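PDB 6GZB: spore germination protein GerM from Bacillus subtilis subsp. subtilis str. 168, which is of unknown precise function but affects both sporulation and germination, and carries two GerMN domains in tandem. Local coordinates for residues V143-T148 with T202-A207; D228-A233 with V268-N273; E236-P241 with E253-V258; S294-L299 with K306-K311. One frame throughout, in Å; residues are numbered along the deposited sequence.

Following the chain from the N terminus, contact 1 comes first: it brings helix 136-147 of the first GerMN domain against strand 198-208 of the second, closing a loop of 53 residues. Contact 2 then joins the start of helix 229-239 to strand 267-272, and contact 3, nested inside that loop, ties the end of the same helix to the irregular segment 253-258. Contact 4 follows in series, closing the short connection between helix 289-299 and strand 307-312. Contacts 2 and 4 reach one sheet, where strands 267-272 and 307-312 are parallel neighbours. Contacts 3 and 4 both touch strand 198-208 of contact 1.

Contact 1 of 4, residues V143-T148 with T202-A207; sequences VTWTLT and TVYYLA
Trp145 meets Thr202 and Tyr204 where the tandem GerMN domains adjoin, a helix of the first domain facing a strand of the second near the centre of the chain. Thr144 precedes it in helix 136-147, with its hydroxyl bonded to the carbonyl O of Val140. Trp145 then makes the crossing. With CG beside the backbone N (chi1 -80°), the indole projects from the helix towards the strand, and its CH2 lies 4.4 Å from CG2 of Thr202, an oblique approach. A large flat side chain suits this place because it can bridge the distance between backbones whose nearest CA atoms, of Trp145 and Thr202, are 12.6 Å apart. Tyr57 and Ile185 also pack on the indole. Thr148 ends the segment, and its hydroxyl folds back on the helix: OG1 lies 2.6 Å from Thr144 O, on the opposite face of that carbonyl from Thr148 N, which bonds the same oxygen. Arg181 is a second partner of Thr148 OG1. Across the contact Tyr204 reaches in from the direction opposite to Trp145, its hydroxyl held by a hydrogen bond to Glu301. That oxygen, Tyr204 OH, sits 3.8 Å from Trp145 CZ3, at the indole edge and near its plane.

Contact 2 of 4, residues D228-A233 with V268-N273; sequences DDITAA and VTLDFN
Ile230 packs on Val268 and Leu270, and every link across this contact is apolar. The longer branch of the isoleucine, with CG1 beside the backbone N (chi1 -71°), carries CD1 out to meet Val268 alone, tip to tip, 3.9 Å from Val268 CG2 and 4.0 Å from Val268 CG1. Its shorter branch, Ile230 CG2, lies between Leu270 CD2 at 3.6 Å and Val268 CG1 at 4.1 Å, with the leucine met at a slant. A beta-branched isoleucine suits a position that must touch two neighbours two residues apart along a strand, while valine and leucine give that strand compact, water-averse surfaces. Pro261 adds a further apolar neighbour for Ile230.

No polar bond crosses between the two segments; the capping bonds lie within 228-233. Asp228 OD1 accepts two weak bonds, one from Thr231 N at 3.3 Å and one from Ile230 N at 3.1 Å. The first is nearly straight at 169°, the second strongly bent at 128°. A short acidic side chain fits here because it can meet backbone N-H groups that the first helical turn leaves without carbonyl partners, and its negative charge should be favourable at the positive end of the helix dipole.

Asp228 is thus the N-cap that starts helix 229-239, whose first turn packs through Ile230 on strand 267-272 of the mixed sheet in the second GerMN domain.

Contact 3 of 4, residues E236-P241 with E253-V258; sequences ELAKGP and EDVKLV
A close, partly buried approach of a helix end to an irregular loop joins Ala238 to Glu253 and Val255, beside the C-terminal turn of helix 229-239 in the second GerMN domain. The backbones come within 4.8 Å, CA of Ala238 to CA of Glu253, and alanine suits such proximity because its side chain is a single methyl. That methyl, Ala238 CB, lies 4.0 Å from Val255 CB and 3.7 Å from Val255 O. Nearby, Ala238 O receives a CA-H...O contact from Glu253 CA at 3.4 Å, fairly straight with 160° at the hydrogen. The aliphatic part of Glu253 follows it, its CG coming 3.7 Å from Ala238 O.

At the edge, Lys239 turns its CB away from the loop and sends its long chain back along the helix. Its NZ reaches Glu236 OE2 at 2.9 Å in a salt bridge, on the syn side of the carboxylate but 33° out of its plane. The other oxygen, Glu236 OE1, forms a salt bridge with Lys220, so two lysines grip one acid. Gly240 then leaves the helix with a positive phi of 89°; its backbone angles would jam a CB against the preceding carbonyl O and by themselves call for glycine.

The loop lies between helix and sheet: Val255 also packs on Phe272 of strand 267-272, and Leu257 touches Thr231 and Ile234 of helix 229-239 as well as Leu270 and Phe272 of that strand.

Contact 4 of 4, residues S294-L299 with K306-K311; sequences SIVLTL and KSVSVK
Val308 and its helix neighbours Ile295, Val296 and Leu299 pack within a beta-alpha-beta crossover, in which helix 289-299 connects the parallel neighbours 267-272 and 307-312. The short helical and strand axes pass 8.4 Å apart and run roughly antiparallel, at 141°, as the chain turns back from helix to strand. Val308 stands at the middle, touched by all three. Its CG1, anti to the backbone N (chi1 -174°), lies between Ile295 CG2 at 4.0 Å and Leu299 CD2 at 4.1 Å, while Val308 CG2 rests 4.0 Å from both CB and CD2 of Leu299. Ile295 and Leu299 each cross the valine at about a right angle. Val296 flanks them more loosely, its CG2 4.4 Å from Val308 CB. Beta-branched valine suits the strand, and the longer isoleucine and leucine also reach Leu270 on the neighbouring strand.

On the helix, Thr298 OG1 bonds Ser294 O at 2.7 Å, from the opposite face of that carbonyl to Thr298 N, and also meets the backbone N of Tyr204. Across the contact itself, however, only buried aliphatic groups meet, which implies that shape and the exclusion of water, rather than directional bonds, hold helix to strand.

Contact 1 of 4, residues V143-T148 with T202-A207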
loop_
_atom_site.group_PDB
_atom_site.type_symbol
_atom_site.label_atom_id
_atom_site.label_comp_id
_atom_site.label_asym_id
_atom_site.label_seq_id
_atom_site.Cartn_x
_atom_site.Cartn_y
_atom_site.Cartn_z
ATOM N N VAL A 143 10.287 0.555 4.778
ATOM C CA VAL A 143 10.954 -0.676 5.150
ATOM C C VAL A 143 9.931 -1.754 5.503
ATOM O O VAL A 143 10.024 -2.887 5.041
ATOM C CB VAL A 143 11.906 -0.442 6.343
ATOM C CG1 VAL A 143 12.397 -1.761 6.900
ATOM C CG2 VAL A 143 13.076 0.425 5.918
ATOM N N THR A 144 8.916 -1.371 6.263
ATOM C CA THR A 144 7.908 -2.316 6.712
ATOM C C THR A 144 7.141 -2.902 5.534
ATOM O O THR A 144 6.934 -4.110 5.456
ATOM C CB THR A 144 6.923 -1.669 7.702
ATOM O OG1 THR A 144 7.640 -1.211 8.858
ATOM C CG2 THR A 144 5.876 -2.682 8.145
ATOM N N TRP A 145 6.707 -2.041 4.621
ATOM C CA TRP A 145 5.866 -2.494 3.527
ATOM C C TRP A 145 6.691 -3.225 2.477
ATOM O O TRP A 145 6.216 -4.191 1.867
ATOM C CB TRP A 145 5.093 -1.333 2.902
ATOM C CG TRP A 145 3.887 -0.945 3.691
ATOM C CD1 TRP A 145 3.872 -0.437 4.953
ATOM C CD2 TRP A 145 2.523 -1.057 3.288
ATOM N NE1 TRP A 145 2.586 -0.260 5.375
ATOM C CE2 TRP A 145 1.732 -0.614 4.370
ATOM C CE3 TRP A 145 1.888 -1.483 2.119
ATOM C CZ2 TRP A 145 0.336 -0.606 4.329
ATOM C CZ3 TRP A 145 0.492 -1.471 2.075
ATOM C CH2 TRP A 145 -0.264 -1.047 3.175
ATOM N N THR A 146 7.947 -2.823 2.321
ATOM C CA THR A 146 8.837 -3.523 1.399
ATOM C C THR A 146 9.143 -4.958 1.870
ATOM O O THR A 146 9.062 -5.912 1.086
ATOM C CB THR A 146 10.139 -2.746 1.155
ATOM O OG1 THR A 146 9.835 -1.463 0.596
ATOM C CG2 THR A 146 11.037 -3.503 0.188
ATOM N N LEU A 147 9.421 -5.118 3.160
ATOM C CA LEU A 147 9.726 -6.435 3.713
ATOM C C LEU A 147 8.505 -7.346 3.709
ATOM O O LEU A 147 8.614 -8.533 3.413
ATOM C CB LEU A 147 10.279 -6.316 5.138
ATOM C CG LEU A 147 11.731 -5.854 5.224
ATOM C CD1 LEU A 147 12.164 -5.681 6.675
ATOM C CD2 LEU A 147 12.629 -6.844 4.507
ATOM N N THR A 148 7.339 -6.793 4.013
ATOM C CA THR A 148 6.143 -7.609 4.192
ATOM C C THR A 148 5.465 -7.984 2.891
ATOM O O THR A 148 4.431 -8.656 2.900
ATOM C CB THR A 148 5.112 -6.932 5.125
ATOM O OG1 THR A 148 4.871 -5.587 4.707
ATOM C CG2 THR A 148 5.635 -6.928 6.561
ATOM N N THR A 202 -6.812 1.227 5.631
ATOM C CA THR A 202 -6.054 1.633 4.464
ATOM C C THR A 202 -6.924 1.615 3.228
ATOM O O THR A 202 -7.670 0.658 2.984
ATOM C CB THR A 202 -4.832 0.736 4.271
ATOM O OG1 THR A 202 -3.919 0.989 5.343
ATOM C CG2 THR A 202 -4.142 1.021 2.941
ATOM N N VAL A 203 -6.876 2.724 2.497
ATOM C CA VAL A 203 -7.681 2.923 1.295
ATOM C C VAL A 203 -6.758 3.448 0.194
ATOM O O VAL A 203 -5.904 4.304 0.442
ATOM C CB VAL A 203 -8.790 3.955 1.576
ATOM C CG1 VAL A 203 -9.538 4.336 0.315
ATOM C CG2 VAL A 203 -9.746 3.422 2.633
ATOM N N TYR A 204 -6.905 2.908 -1.010
ATOM C CA TYR A 204 -6.059 3.296 -2.133
ATOM C C TYR A 204 -6.715 4.377 -2.979
ATOM O O TYR A 204 -7.863 4.246 -3.402
ATOM C CB TYR A 204 -5.733 2.093 -3.014
ATOM C CG TYR A 204 -4.651 1.203 -2.456
ATOM C CD1 TYR A 204 -4.939 0.217 -1.522
ATOM C CD2 TYR A 204 -3.352 1.321 -2.894
ATOM C CE1 TYR A 204 -3.946 -0.626 -1.048
ATOM C CE2 TYR A 204 -2.355 0.491 -2.427
ATOM C CZ TYR A 204 -2.651 -0.464 -1.482
ATOM O OH TYR A 204 -1.642 -1.286 -1.022
ATOM N N TYR A 205 -5.974 5.455 -3.205
ATOM C CA TYR A 205 -6.417 6.494 -4.105
ATOM C C TYR A 205 -5.494 6.565 -5.298
ATOM O O TYR A 205 -4.452 5.916 -5.333
ATOM C CB TYR A 205 -6.465 7.843 -3.386
ATOM C CG TYR A 205 -7.457 7.878 -2.258
ATOM C CD1 TYR A 205 -8.818 7.941 -2.513
ATOM C CD2 TYR A 205 -7.039 7.835 -0.939
ATOM C CE1 TYR A 205 -9.735 7.989 -1.474
ATOM C CE2 TYR A 205 -7.945 7.844 0.105
ATOM C CZ TYR A 205 -9.288 7.950 -0.167
ATOM O OH TYR A 205 -10.179 7.956 0.874
ATOM N N LEU A 206 -5.890 7.370 -6.276
ATOM C CA LEU A 206 -5.199 7.426 -7.557
ATOM C C LEU A 206 -4.324 8.669 -7.620
ATOM O O LEU A 206 -4.660 9.712 -7.055
ATOM C CB LEU A 206 -6.248 7.430 -8.667
ATOM C CG LEU A 206 -5.804 7.380 -10.123
ATOM C CD1 LEU A 206 -5.200 6.029 -10.472
ATOM C CD2 LEU A 206 -6.982 7.684 -11.031
ATOM N N ALA A 207 -3.104 8.490 -8.094
ATOM C CA ALA A 207 -2.224 9.612 -8.394
ATOM C C ALA A 207 -1.697 9.426 -9.812
ATOM O O ALA A 207 -1.887 8.373 -10.420
ATOM C CB ALA A 207 -1.071 9.666 -7.418
#

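Contact 2 of 4, residues D228-A233 with V268-N273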
loop_
_atom_site.group_PDB
_atom_site.type_symbol
_atom_site.label_atom_id
_atom_site.label_comp_id
_atom_site.label_asym_id
_atom_site.label_seq_id
_atom_site.Cartn_x
_atom_site.Cartn_y
_atom_site.Cartn_z
ATOM N N ASP A 228 -18.472 -2.888 9.790
ATOM C CA ASP A 228 -18.234 -3.500 8.483
ATOM C C ASP A 228 -17.201 -2.671 7.711
ATOM O O ASP A 228 -17.522 -1.613 7.167
ATOM C CB ASP A 228 -19.559 -3.569 7.713
ATOM C CG ASP A 228 -19.394 -4.033 6.279
ATOM O OD1 ASP A 228 -18.322 -4.564 5.928
ATOM O OD2 ASP A 228 -20.361 -3.887 5.507
ATOM N N ASP A 229 -15.955 -3.136 7.702
ATOM C CA ASP A 229 -14.863 -2.364 7.100
ATOM C C ASP A 229 -14.838 -2.462 5.572
ATOM O O ASP A 229 -14.174 -1.668 4.894
ATOM C CB ASP A 229 -13.516 -2.791 7.677
ATOM C CG ASP A 229 -13.276 -2.231 9.078
ATOM O OD1 ASP A 229 -13.846 -1.165 9.403
ATOM O OD2 ASP A 229 -12.566 -2.887 9.870
ATOM N N ILE A 230 -15.557 -3.440 5.033
ATOM C CA ILE A 230 -15.728 -3.543 3.591
ATOM C C ILE A 230 -16.590 -2.383 3.093
ATOM O O ILE A 230 -16.190 -1.615 2.219
ATOM C CB ILE A 230 -16.360 -4.889 3.201
ATOM C CG1 ILE A 230 -15.355 -6.026 3.410
ATOM C CG2 ILE A 230 -16.814 -4.854 1.752
ATOM C CD1 ILE A 230 -15.983 -7.395 3.393
ATOM N N THR A 231 -17.717 -2.177 3.756
ATOM C CA THR A 231 -18.584 -1.046 3.457
ATOM C C THR A 231 -17.908 0.293 3.750
ATOM O O THR A 231 -18.040 1.248 2.985
ATOM C CB THR A 231 -19.901 -1.153 4.250
ATOM O OG1 THR A 231 -20.602 -2.332 3.843
ATOM C CG2 THR A 231 -20.784 0.058 4.006
ATOM N N ALA A 232 -17.209 0.375 4.876
ATOM C CA ALA A 232 -16.472 1.588 5.226
ATOM C C ALA A 232 -15.479 1.958 4.122
ATOM O O ALA A 232 -15.387 3.121 3.721
ATOM C CB ALA A 232 -15.742 1.398 6.548
ATOM N N ALA A 233 -14.707 0.972 3.671
ATOM C CA ALA A 233 -13.734 1.167 2.589
ATOM C C ALA A 233 -14.389 1.712 1.324
ATOM O O ALA A 233 -13.922 2.688 0.737
ATOM C CB ALA A 233 -13.017 -0.138 2.288
ATOM N N VAL A 268 -15.044 -11.624 -1.524
ATOM C CA VAL A 268 -16.032 -10.616 -1.189
ATOM C C VAL A 268 -16.916 -10.350 -2.389
ATOM O O VAL A 268 -16.427 -10.181 -3.509
ATOM C CB VAL A 268 -15.354 -9.302 -0.758
ATOM C CG1 VAL A 268 -16.387 -8.211 -0.516
ATOM C CG2 VAL A 268 -14.503 -9.543 0.485
ATOM N N THR A 269 -18.216 -10.253 -2.140
ATOM C CA THR A 269 -19.157 -9.864 -3.173
ATOM C C THR A 269 -19.766 -8.509 -2.870
ATOM O O THR A 269 -20.359 -8.310 -1.811
ATOM C CB THR A 269 -20.281 -10.905 -3.311
ATOM O OG1 THR A 269 -19.713 -12.151 -3.723
ATOM C CG2 THR A 269 -21.303 -10.460 -4.346
ATOM N N LEU A 270 -19.583 -7.572 -3.796
ATOM C CA LEU A 270 -20.131 -6.237 -3.655
ATOM C C LEU A 270 -21.288 -6.041 -4.617
ATOM O O LEU A 270 -21.243 -6.477 -5.767
ATOM C CB LEU A 270 -19.054 -5.180 -3.944
ATOM C CG LEU A 270 -17.759 -5.265 -3.139
ATOM C CD1 LEU A 270 -16.755 -4.241 -3.651
ATOM C CD2 LEU A 270 -18.039 -5.046 -1.660
ATOM N N ASP A 271 -22.292 -5.314 -4.155
ATOM C CA ASP A 271 -23.468 -5.035 -4.947
ATOM C C ASP A 271 -23.661 -3.534 -4.979
ATOM O O ASP A 271 -23.968 -2.924 -3.962
ATOM C CB ASP A 271 -24.689 -5.720 -4.322
ATOM C CG ASP A 271 -25.876 -5.787 -5.269
ATOM O OD1 ASP A 271 -25.746 -5.366 -6.441
ATOM O OD2 ASP A 271 -26.943 -6.265 -4.829
ATOM N N PHE A 272 -23.367 -2.940 -6.105
ATOM C CA PHE A 272 -23.403 -1.521 -6.225
ATOM C C PHE A 272 -24.652 -0.976 -6.834
ATOM O O PHE A 272 -25.444 -1.672 -7.390
ATOM C CB PHE A 272 -22.274 -1.076 -7.144
ATOM C CG PHE A 272 -20.913 -1.190 -6.562
ATOM C CD1 PHE A 272 -20.439 -0.235 -5.718
ATOM C CD2 PHE A 272 -20.098 -2.221 -6.909
ATOM C CE1 PHE A 272 -19.189 -0.320 -5.197
ATOM C CE2 PHE A 272 -18.846 -2.324 -6.390
ATOM C CZ PHE A 272 -18.392 -1.368 -5.534
ATOM N N ASN A 273 -24.796 0.321 -6.716
ATOM C CA ASN A 273 -25.849 1.022 -7.385
ATOM C C ASN A 273 -25.339 1.415 -8.772
ATOM O O ASN A 273 -24.249 1.074 -9.158
ATOM C CB ASN A 273 -26.378 2.211 -6.581
ATOM C CG ASN A 273 -25.333 3.275 -6.278
ATOM O OD1 ASN A 273 -24.230 3.233 -6.719
ATOM N ND2 ASN A 273 -25.734 4.243 -5.524
#

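Contact 3 of 4, residues E236-P241 with E253-V258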
loop_
_atom_site.group_PDB
_atom_site.type_symbol
_atom_site.label_atom_id
_atom_site.label_comp_id
_atom_site.label_asym_id
_atom_site.label_seq_id
_atom_site.Cartn_x
_atom_site.Cartn_y
_atom_site.Cartn_z
ATOM N N GLU A 236 -15.448 5.299 1.795
ATOM C CA GLU A 236 -14.289 6.202 1.735
ATOM C C GLU A 236 -13.799 6.394 0.298
ATOM O O GLU A 236 -13.314 7.473 -0.072
ATOM C CB GLU A 236 -13.133 5.679 2.602
ATOM C CG GLU A 236 -13.384 5.734 4.103
ATOM C CD GLU A 236 -13.709 7.137 4.594
ATOM O OE1 GLU A 236 -13.152 8.100 4.048
ATOM O OE2 GLU A 236 -14.570 7.277 5.482
ATOM N N LEU A 237 -13.873 5.336 -0.498
ATOM C CA LEU A 237 -13.477 5.433 -1.908
ATOM C C LEU A 237 -14.392 6.382 -2.665
ATOM O O LEU A 237 -13.927 7.203 -3.455
ATOM C CB LEU A 237 -13.485 4.060 -2.564
ATOM C CG LEU A 237 -12.278 3.176 -2.218
ATOM C CD1 LEU A 237 -12.467 1.761 -2.735
ATOM C CD2 LEU A 237 -11.006 3.769 -2.792
ATOM N N ALA A 238 -15.688 6.314 -2.361
ATOM C CA ALA A 238 -16.680 7.193 -2.975
ATOM C C ALA A 238 -16.512 8.640 -2.530
ATOM O O ALA A 238 -16.729 9.556 -3.319
ATOM C CB ALA A 238 -18.082 6.709 -2.641
ATOM N N LYS A 239 -16.150 8.852 -1.264
ATOM C CA LYS A 239 -15.926 10.213 -0.760
ATOM C C LYS A 239 -14.717 10.854 -1.410
ATOM O O LYS A 239 -14.665 12.066 -1.563
ATOM C CB LYS A 239 -15.709 10.216 0.752
ATOM C CG LYS A 239 -16.946 9.941 1.580
ATOM C CD LYS A 239 -16.675 10.265 3.037
ATOM C CE LYS A 239 -17.130 9.146 3.951
ATOM N NZ LYS A 239 -16.638 9.357 5.341
ATOM N N GLY A 240 -13.694 10.050 -1.680
ATOM C CA GLY A 240 -12.488 10.542 -2.323
ATOM C C GLY A 240 -11.471 11.044 -1.326
ATOM O O GLY A 240 -11.725 11.067 -0.124
ATOM N N PRO A 241 -10.291 11.437 -1.818
ATOM C CA PRO A 241 -9.216 11.846 -0.933
ATOM C C PRO A 241 -9.404 13.274 -0.414
ATOM O O PRO A 241 -10.310 13.976 -0.846
ATOM C CB PRO A 241 -7.980 11.752 -1.821
ATOM C CG PRO A 241 -8.490 11.980 -3.198
ATOM C CD PRO A 241 -9.868 11.387 -3.225
ATOM N N GLU A 253 -19.287 10.356 -6.219
ATOM C CA GLU A 253 -19.662 10.467 -4.815
ATOM C C GLU A 253 -20.956 9.744 -4.488
ATOM O O GLU A 253 -21.218 9.438 -3.325
ATOM C CB GLU A 253 -19.768 11.931 -4.402
ATOM C CG GLU A 253 -18.444 12.670 -4.461
ATOM C CD GLU A 253 -18.449 13.934 -3.625
ATOM O OE1 GLU A 253 -17.509 14.113 -2.821
ATOM O OE2 GLU A 253 -19.404 14.732 -3.755
ATOM N N ASP A 254 -21.760 9.445 -5.505
ATOM C CA ASP A 254 -23.068 8.829 -5.272
ATOM C C ASP A 254 -22.975 7.316 -5.167
ATOM O O ASP A 254 -23.966 6.650 -4.895
ATOM C CB ASP A 254 -24.050 9.214 -6.379
ATOM C CG ASP A 254 -24.322 10.701 -6.421
ATOM O OD1 ASP A 254 -24.427 11.312 -5.335
ATOM O OD2 ASP A 254 -24.405 11.263 -7.534
ATOM N N VAL A 255 -21.788 6.771 -5.389
ATOM C CA VAL A 255 -21.597 5.329 -5.312
ATOM C C VAL A 255 -21.971 4.813 -3.926
ATOM O O VAL A 255 -21.524 5.358 -2.923
ATOM C CB VAL A 255 -20.134 4.950 -5.623
ATOM C CG1 VAL A 255 -19.822 3.537 -5.152
ATOM C CG2 VAL A 255 -19.848 5.125 -7.105
ATOM N N LYS A 256 -22.815 3.786 -3.884
ATOM C CA LYS A 256 -23.210 3.126 -2.638
ATOM C C LYS A 256 -23.350 1.636 -2.873
ATOM O O LYS A 256 -23.630 1.196 -3.990
ATOM C CB LYS A 256 -24.556 3.651 -2.122
ATOM C CG LYS A 256 -24.570 5.128 -1.760
ATOM C CD LYS A 256 -25.974 5.600 -1.412
ATOM C CE LYS A 256 -26.142 7.097 -1.644
ATOM N NZ LYS A 256 -26.506 7.416 -3.052
ATOM N N LEU A 257 -23.161 0.856 -1.815
ATOM C CA LEU A 257 -23.571 -0.533 -1.825
ATOM C C LEU A 257 -25.082 -0.602 -1.597
ATOM O O LEU A 257 -25.629 0.155 -0.798
ATOM C CB LEU A 257 -22.831 -1.324 -0.748
ATOM C CG LEU A 257 -21.308 -1.385 -0.895
ATOM C CD1 LEU A 257 -20.703 -2.148 0.266
ATOM C CD2 LEU A 257 -20.889 -2.017 -2.217
ATOM N N VAL A 258 -25.753 -1.490 -2.324
ATOM C CA VAL A 258 -27.204 -1.647 -2.213
ATOM C C VAL A 258 -27.564 -2.924 -1.458
ATOM O O VAL A 258 -28.719 -3.140 -1.114
ATOM C CB VAL A 258 -27.883 -1.670 -3.601
ATOM C CG1 VAL A 258 -27.718 -0.332 -4.301
ATOM C CG2 VAL A 258 -27.316 -2.790 -4.460
#

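Contact 4 of 4, residues S294-L299 with K306-K311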
loop_
_atom_site.group_PDB
_atom_site.type_symbol
_atom_site.label_atom_id
_atom_site.label_comp_id
_atom_site.label_asym_id
_atom_site.label_seq_id
_atom_site.Cartn_x
_atom_site.Cartn_y
_atom_site.Cartn_z
ATOM N N SER A 294 -8.723 0.216 -7.467
ATOM C CA SER A 294 -8.837 0.833 -6.155
ATOM C C SER A 294 -9.613 -0.061 -5.198
ATOM O O SER A 294 -9.187 -0.295 -4.070
ATOM C CB SER A 294 -9.531 2.193 -6.269
ATOM O OG SER A 294 -8.615 3.157 -6.717
ATOM N N ILE A 295 -10.749 -0.572 -5.661
ATOM C CA ILE A 295 -11.547 -1.485 -4.865
ATOM C C ILE A 295 -10.753 -2.714 -4.452
ATOM O O ILE A 295 -10.721 -3.092 -3.280
ATOM C CB ILE A 295 -12.797 -1.941 -5.628
ATOM C CG1 ILE A 295 -13.785 -0.782 -5.746
ATOM C CG2 ILE A 295 -13.430 -3.128 -4.924
ATOM C CD1 ILE A 295 -14.916 -1.045 -6.719
ATOM N N VAL A 296 -10.110 -3.341 -5.424
ATOM C CA VAL A 296 -9.456 -4.609 -5.197
ATOM C C VAL A 296 -8.214 -4.457 -4.333
ATOM O O VAL A 296 -7.986 -5.257 -3.423
ATOM C CB VAL A 296 -9.087 -5.288 -6.533
ATOM C CG1 VAL A 296 -8.245 -6.532 -6.294
ATOM C CG2 VAL A 296 -10.351 -5.643 -7.288
ATOM N N LEU A 297 -7.405 -3.442 -4.615
ATOM C CA LEU A 297 -6.223 -3.180 -3.788
ATOM C C LEU A 297 -6.628 -2.875 -2.345
ATOM O O LEU A 297 -5.951 -3.277 -1.403
ATOM C CB LEU A 297 -5.394 -2.014 -4.348
ATOM C CG LEU A 297 -4.617 -2.316 -5.632
ATOM C CD1 LEU A 297 -4.053 -1.037 -6.217
ATOM C CD2 LEU A 297 -3.498 -3.317 -5.381
ATOM N N THR A 298 -7.724 -2.145 -2.183
ATOM C CA THR A 298 -8.154 -1.690 -0.864
ATOM C C THR A 298 -8.691 -2.872 -0.054
ATOM O O THR A 298 -8.258 -3.127 1.065
ATOM C CB THR A 298 -9.228 -0.600 -0.989
ATOM O OG1 THR A 298 -8.656 0.578 -1.585
ATOM C CG2 THR A 298 -9.809 -0.257 0.366
ATOM N N LEU A 299 -9.572 -3.644 -0.666
ATOM C CA LEU A 299 -10.221 -4.750 0.028
ATOM C C LEU A 299 -9.256 -5.890 0.344
ATOM O O LEU A 299 -9.300 -6.458 1.442
ATOM C CB LEU A 299 -11.406 -5.261 -0.784
ATOM C CG LEU A 299 -12.774 -4.725 -0.353
ATOM C CD1 LEU A 299 -12.685 -3.335 0.241
ATOM C CD2 LEU A 299 -13.784 -4.755 -1.484
ATOM N N LYS A 306 -9.229 -12.252 -0.352
ATOM C CA LYS A 306 -8.355 -12.675 -1.445
ATOM C C LYS A 306 -8.862 -12.230 -2.812
ATOM O O LYS A 306 -8.080 -12.088 -3.753
ATOM C CB LYS A 306 -8.180 -14.193 -1.421
ATOM C CG LYS A 306 -7.567 -14.722 -0.129
ATOM C CD LYS A 306 -6.196 -14.111 0.145
ATOM C CE LYS A 306 -5.419 -14.885 1.205
ATOM N NZ LYS A 306 -4.485 -14.008 1.968
ATOM N N SER A 307 -10.163 -11.982 -2.921
ATOM C CA SER A 307 -10.747 -11.620 -4.208
ATOM C C SER A 307 -12.063 -10.883 -4.033
ATOM O O SER A 307 -12.678 -10.929 -2.970
ATOM C CB SER A 307 -10.966 -12.875 -5.060
ATOM O OG SER A 307 -11.997 -13.684 -4.520
ATOM N N VAL A 308 -12.485 -10.192 -5.084
ATOM C CA VAL A 308 -13.675 -9.353 -5.036
ATOM C C VAL A 308 -14.507 -9.570 -6.291
ATOM O O VAL A 308 -14.002 -9.437 -7.405
ATOM C CB VAL A 308 -13.309 -7.858 -4.971
ATOM C CG1 VAL A 308 -14.558 -7.003 -4.784
ATOM C CG2 VAL A 308 -12.286 -7.611 -3.878
ATOM N N SER A 309 -15.777 -9.915 -6.102
ATOM C CA SER A 309 -16.737 -9.989 -7.196
ATOM C C SER A 309 -17.645 -8.791 -7.113
ATOM O O SER A 309 -18.043 -8.377 -6.016
ATOM C CB SER A 309 -17.583 -11.266 -7.090
ATOM O OG SER A 309 -16.763 -12.419 -7.102
ATOM N N VAL A 310 -17.977 -8.229 -8.269
ATOM C CA VAL A 310 -18.756 -7.002 -8.306
ATOM C C VAL A 310 -20.048 -7.194 -9.079
ATOM O O VAL A 310 -20.068 -7.838 -10.121
ATOM C CB VAL A 310 -17.949 -5.837 -8.907
ATOM C CG1 VAL A 310 -16.751 -5.503 -8.013
ATOM C CG2 VAL A 310 -17.495 -6.179 -10.321
ATOM N N LYS A 311 -21.133 -6.676 -8.519
ATOM C CA LYS A 311 -22.429 -6.700 -9.166
ATOM C C LYS A 311 -22.997 -5.311 -9.135
ATOM O O LYS A 311 -22.567 -4.481 -8.337
ATOM C CB LYS A 311 -23.392 -7.645 -8.441
ATOM C CG LYS A 311 -22.902 -9.081 -8.369
ATOM C CD LYS A 311 -23.951 -10.011 -7.778
ATOM C CE LYS A 311 -23.334 -11.353 -7.411
ATOM N NZ LYS A 311 -24.353 -12.356 -7.011
#